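Side-chain contacts in pectinesterase inhibitor 1 (Arabidopsis thaliana, PDB 1X91), which inhibits pectin methylesterases of flowers, siliques and leaves, its N-terminal alpha-hairpin extension being required for that activity: residues E80-N85 / S106-G111; T114-V119 / N131-I136. The protein carries 1 engineered substitution. One frame throughout, in Å; residues are numbered along the deposited sequence. Where two conformers were deposited one is given.

Interaction 1. Residues E80-N85 / S106-G111; sequences ESAIGN and SAALDG
Asn85 and Ala108 meet where two helices of the four-helix bundle pack together, and with Ala82 they bury most of the surface in this contact. Helix 66-94 and helix 98-119 run antiparallel, their local axes only 8.3 Å apart, a spacing that small residues make possible. Ala82 and Ala108 stand level: their CA atoms are 4.3 Å apart, nearly the same as the 4.2 Å from Ala82 CB to Ala108 CB. The two methyls therefore do not hold the backbones apart but lie beside each other, each set against the main chain opposite. CB of Ala108 rests 4.0 Å from the carbonyl O of Ala82, and CB of Ala82 lies at a similar distance from the carbonyl O of Ala108. A turn farther along helix 66-94, Asn85 reaches across the seam. Its first torsion (chi1 -72°) puts CG beside its own backbone N and opposite its carbonyl carbon, which carries the amide out over Ala107; ND2 lies 3.6 Å from the methyl CB of Ala107. The same nitrogen gives a hydrogen bond of 2.9 Å from Asn85 ND2 to a water, which in turn donates to the carbonyl O of Ala107, already the acceptor of the amide N of Gly111. Glycine suits that last place, since a CB there would press on both Ala82 CB and Ala108 O. Beyond this seam Ala108 also touches Cys140 of helix 127-149, while Ile83 turns from it to pack on helix 34-62. No direct hydrogen bond joins the two segments: the chemistry implies close packing of methyls against backbone at the buried side, with a water bridge beside it as the polar link between the segments.

Interaction 2. Residues T114-V119 / N131-I136; sequences TCLDDV and NNSKTI
Ser133 OG lies near Cys115 SG, at 3.7 Å, where helix 98-119 and helix 127-149 pack antiparallel in the four-helix bundle, and the hydroxyl is gripped from beyond the two segments. It is hydrogen-bonded to the carbonyl O of Val129, one turn earlier in its own helix, and to the hydroxyl of Tyr79 on helix 66-94. A small serine fits here because it satisfies its buried oxygen in this way while offering its CB to apolar neighbours. Cys115 SG forms the disulfide with Cys75, joining helix 98-119 covalently to helix 66-94.

Leu116 has the largest share of the surface buried between the two segments, with Ser133 close behind. Its branch point meets the serine carbon, CG to CB of Ser133 at 3.6 Å, and CD2 follows at 3.8 Å from that same Ser133 CB, while CD1 stands farther off, so the leucine meets the serine with its branch point and one methyl. An alanine here would remove CG and both methyls and would probably open a gap over Ser133 CB, taking away the apolar cover of the Lys134 stem. That lysine is exposed, and its side chain crosses the leucine at about a right angle; only its aliphatic root takes part, CG of Lys134 lying 4.2 Å from CD1 of Leu116.

How the interactions relate
From the N terminus, the chain first passes through the hairpin extension and helix 34-62, then enters helix 66-94, which carries 80-85. The turn into helix 98-119 brings 106-111 back against it, and interaction 1 closes a loop of 20 intervening residues, mostly helical. Only then does interaction 2 open at 114-119, on the same helix, and close a shorter loop of 11 residues at 131-136 on helix 127-149. The two loops follow in series, neither enclosing nor crossing the other, with contact centres about 12 Å apart. Both contacts use helix 98-119, which packs on helix 66-94 in one and on helix 127-149 in the other, so three of the four bundle helices are tied in sequence order.

Interaction 1. Residues E80-N85 / S106-G111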
loop_
_atom_site.group_PDB
_atom_site.type_symbol
_atom_site.label_atom_id
_atom_site.label_comp_id
_atom_site.label_asym_id
_atom_site.label_seq_id
_atom_site.Cartn_x
_atom_site.Cartn_y
_atom_site.Cartn_z
ATOM N N GLU A 80 -9.712 6.113 -2.531
ATOM C CA GLU A 80 -10.869 5.985 -1.668
ATOM C C GLU A 80 -11.219 4.475 -1.493
ATOM O O GLU A 80 -11.443 4.009 -0.393
ATOM C CB GLU A 80 -12.047 6.802 -2.172
ATOM C CG GLU A 80 -11.798 8.309 -2.087
ATOM C CD GLU A 80 -12.943 9.142 -2.600
ATOM O OE1 GLU A 80 -13.699 8.655 -3.468
ATOM O OE2 GLU A 80 -13.023 10.298 -2.144
ATOM N N SER A 81 -11.152 3.745 -2.589
ATOM C CA SER A 81 -11.440 2.314 -2.583
ATOM C C SER A 81 -10.332 1.576 -1.860
ATOM O O SER A 81 -10.596 0.662 -1.074
ATOM C CB SER A 81 -11.592 1.793 -4.007
ATOM O OG SER A 81 -12.824 2.239 -4.561
ATOM N N ALA A 82 -9.093 1.961 -2.108
ATOM C CA ALA A 82 -7.989 1.267 -1.464
ATOM C C ALA A 82 -8.038 1.439 0.046
ATOM O O ALA A 82 -7.765 0.508 0.794
ATOM C CB ALA A 82 -6.672 1.742 -1.991
ATOM N N ILE A 83 -8.374 2.640 0.493
ATOM C CA ILE A 83 -8.505 2.915 1.904
ATOM C C ILE A 83 -9.573 2.031 2.526
ATOM O O ILE A 83 -9.352 1.499 3.598
ATOM C CB ILE A 83 -8.747 4.462 2.147
ATOM C CG1 ILE A 83 -7.419 5.167 1.918
ATOM C CG2 ILE A 83 -9.262 4.735 3.521
ATOM C CD1 ILE A 83 -7.572 6.633 1.628
ATOM N N GLY A 84 -10.728 1.883 1.877
ATOM C CA GLY A 84 -11.738 0.952 2.343
ATOM C C GLY A 84 -11.270 -0.474 2.402
ATOM O O GLY A 84 -11.596 -1.196 3.340
ATOM N N ASN A 85 -10.512 -0.867 1.377
ATOM C CA ASN A 85 -9.967 -2.223 1.328
ATOM C C ASN A 85 -9.000 -2.436 2.450
ATOM O O ASN A 85 -9.036 -3.510 3.072
ATOM C CB ASN A 85 -9.345 -2.569 -0.033
ATOM C CG ASN A 85 -10.414 -2.755 -1.100
ATOM O OD1 ASN A 85 -11.443 -3.341 -0.819
ATOM N ND2 ASN A 85 -10.167 -2.278 -2.304
ATOM N N SER A 106 -4.623 -7.279 -1.535
ATOM C CA SER A 106 -4.451 -7.452 -2.977
ATOM C C SER A 106 -5.276 -6.430 -3.775
ATOM O O SER A 106 -4.807 -5.869 -4.761
ATOM C CB SER A 106 -4.744 -8.907 -3.383
ATOM O OG SER A 106 -4.119 -9.228 -4.617
ATOM N N ALA A 107 -6.496 -6.186 -3.341
ATOM C CA ALA A 107 -7.341 -5.217 -3.957
ATOM C C ALA A 107 -6.788 -3.821 -3.771
ATOM O O ALA A 107 -6.794 -3.033 -4.706
ATOM C CB ALA A 107 -8.698 -5.330 -3.438
ATOM N N ALA A 108 -6.269 -3.521 -2.587
ATOM C CA ALA A 108 -5.620 -2.204 -2.374
ATOM C C ALA A 108 -4.453 -1.994 -3.285
ATOM O O ALA A 108 -4.264 -0.877 -3.834
ATOM C CB ALA A 108 -5.205 -2.021 -0.937
ATOM N N LEU A 109 -3.602 -3.004 -3.441
ATOM C CA LEU A 109 -2.426 -2.923 -4.305
ATOM C C LEU A 109 -2.821 -2.539 -5.714
ATOM O O LEU A 109 -2.196 -1.690 -6.342
ATOM C CB LEU A 109 -1.687 -4.279 -4.299
ATOM C CG LEU A 109 -0.301 -4.379 -4.949
ATOM C CD1 LEU A 109 0.490 -5.602 -4.343
ATOM C CD2 LEU A 109 -0.392 -4.501 -6.426
ATOM N N ASP A 110 -3.891 -3.143 -6.211
ATOM C CA ASP A 110 -4.386 -2.844 -7.551
ATOM C C ASP A 110 -4.776 -1.384 -7.658
ATOM O O ASP A 110 -4.594 -0.774 -8.735
ATOM C CB ASP A 110 -5.622 -3.678 -7.872
ATOM C CG ASP A 110 -5.291 -5.005 -8.420
ATOM O OD1 ASP A 110 -4.095 -5.442 -8.368
ATOM O OD2 ASP A 110 -6.196 -5.694 -8.946
ATOM N N GLY A 111 -5.287 -0.798 -6.576
ATOM C CA GLY A 111 -5.612 0.620 -6.574
ATOM C C GLY A 111 -4.377 1.456 -6.761
ATOM O O GLY A 111 -4.376 2.393 -7.601
HETATM O O HOH W 1 -8.351 -0.699 -3.908
#

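Interaction 2. Residues T114-V119 / N131-I136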
loop_
_atom_site.group_PDB
_atom_site.type_symbol
_atom_site.label_atom_id
_atom_site.label_comp_id
_atom_site.label_asym_id
_atom_site.label_seq_id
_atom_site.Cartn_x
_atom_site.Cartn_y
_atom_site.Cartn_z
ATOM N N THR A 114 -3.050 0.956 -10.321
ATOM C CA THR A 114 -3.941 1.600 -11.297
ATOM C C THR A 114 -3.672 3.095 -11.314
ATOM O O THR A 114 -3.565 3.672 -12.386
ATOM C CB THR A 114 -5.389 1.359 -10.973
ATOM O OG1 THR A 114 -5.727 -0.026 -11.133
ATOM C CG2 THR A 114 -6.321 2.147 -11.948
ATOM N N CYS A 115 -3.514 3.705 -10.139
ATOM C CA CYS A 115 -3.074 5.097 -10.076
ATOM C C CYS A 115 -1.786 5.307 -10.861
ATOM O O CYS A 115 -1.699 6.219 -11.700
ATOM C CB CYS A 115 -2.939 5.576 -8.629
ATOM S SG CYS A 115 -2.371 7.337 -8.559
ATOM N N LEU A 116 -0.795 4.439 -10.669
ATOM C CA LEU A 116 0.465 4.558 -11.396
ATOM C C LEU A 116 0.230 4.485 -12.907
ATOM O O LEU A 116 0.790 5.267 -13.684
ATOM C CB LEU A 116 1.402 3.451 -10.991
ATOM C CG LEU A 116 2.088 3.703 -9.684
ATOM C CD1 LEU A 116 2.759 2.429 -9.207
ATOM C CD2 LEU A 116 3.076 4.884 -9.848
ATOM N N ASP A 117 -0.621 3.562 -13.339
ATOM C CA ASP A 117 -0.978 3.455 -14.762
ATOM C C ASP A 117 -1.824 4.660 -15.284
ATOM O O ASP A 117 -1.734 5.032 -16.457
ATOM C CB ASP A 117 -1.716 2.132 -15.020
ATOM C CG ASP A 117 -0.802 0.900 -14.898
ATOM O OD1 ASP A 117 0.440 1.041 -14.911
ATOM O OD2 ASP A 117 -1.257 -0.262 -14.790
ATOM N N ASP A 118 -2.624 5.280 -14.420
ATOM C CA ASP A 118 -3.460 6.408 -14.811
ATOM C C ASP A 118 -2.605 7.657 -15.046
ATOM O O ASP A 118 -3.054 8.548 -15.802
ATOM C CB ASP A 118 -4.467 6.781 -13.720
ATOM C CG ASP A 118 -5.655 5.821 -13.593
ATOM O OD1 ASP A 118 -6.105 5.231 -14.586
ATOM O OD2 ASP A 118 -6.268 5.703 -12.508
ATOM N N VAL A 119 -1.437 7.743 -14.385
ATOM C CA VAL A 119 -0.562 8.936 -14.456
ATOM C C VAL A 119 0.634 8.757 -15.375
ATOM O O VAL A 119 1.406 9.709 -15.562
ATOM C CB VAL A 119 -0.067 9.472 -13.061
ATOM C CG1 VAL A 119 -1.229 9.790 -12.129
ATOM C CG2 VAL A 119 0.890 8.521 -12.395
ATOM N N ASN A 131 5.566 8.458 -6.157
ATOM C CA ASN A 131 6.453 7.826 -5.185
ATOM C C ASN A 131 5.608 7.169 -4.101
ATOM O O ASN A 131 5.915 6.068 -3.713
ATOM C CB ASN A 131 7.419 8.828 -4.565
ATOM C CG ASN A 131 8.466 9.309 -5.558
ATOM O OD1 ASN A 131 8.598 8.760 -6.660
ATOM N ND2 ASN A 131 9.188 10.374 -5.192
ATOM N N ASN A 132 4.581 7.845 -3.600
ATOM C CA ASN A 132 3.684 7.225 -2.614
ATOM C C ASN A 132 2.961 6.024 -3.179
ATOM O O ASN A 132 2.710 5.062 -2.458
ATOM C CB ASN A 132 2.670 8.204 -2.038
ATOM C CG ASN A 132 3.265 9.153 -1.009
ATOM O OD1 ASN A 132 4.472 9.173 -0.784
ATOM N ND2 ASN A 132 2.400 9.953 -0.377
ATOM N N SER A 133 2.579 6.058 -4.457
ATOM C CA SER A 133 1.927 4.916 -5.084
ATOM C C SER A 133 2.847 3.720 -5.162
ATOM O O SER A 133 2.436 2.607 -4.883
ATOM C CB SER A 133 1.392 5.238 -6.475
ATOM O OG SER A 133 0.303 6.148 -6.371
ATOM N N LYS A 134 4.089 3.970 -5.528
ATOM C CA LYS A 134 5.091 2.912 -5.502
ATOM C C LYS A 134 5.302 2.390 -4.074
ATOM O O LYS A 134 5.377 1.182 -3.862
ATOM C CB LYS A 134 6.422 3.408 -6.080
ATOM C CG LYS A 134 6.372 3.636 -7.535
ATOM C CD LYS A 134 7.728 4.151 -8.055
ATOM C CE LYS A 134 7.690 4.403 -9.541
ATOM N NZ LYS A 134 9.036 4.873 -9.988
ATOM N N THR A 135 5.381 3.267 -3.095
ATOM C CA THR A 135 5.564 2.890 -1.685
ATOM C C THR A 135 4.395 2.036 -1.221
ATOM O O THR A 135 4.574 1.020 -0.572
ATOM C CB THR A 135 5.691 4.138 -0.839
ATOM O OG1 THR A 135 6.987 4.715 -1.139
ATOM C CG2 THR A 135 5.634 3.846 0.669
ATOM N N ILE A 136 3.180 2.416 -1.581
ATOM C CA ILE A 136 2.030 1.634 -1.144
ATOM C C ILE A 136 2.009 0.280 -1.825
ATOM O O ILE A 136 1.677 -0.710 -1.183
ATOM C CB ILE A 136 0.715 2.440 -1.360
ATOM C CG1 ILE A 136 0.660 3.572 -0.368
ATOM C CG2 ILE A 136 -0.542 1.555 -1.274
ATOM C CD1 ILE A 136 -0.266 4.702 -0.755
#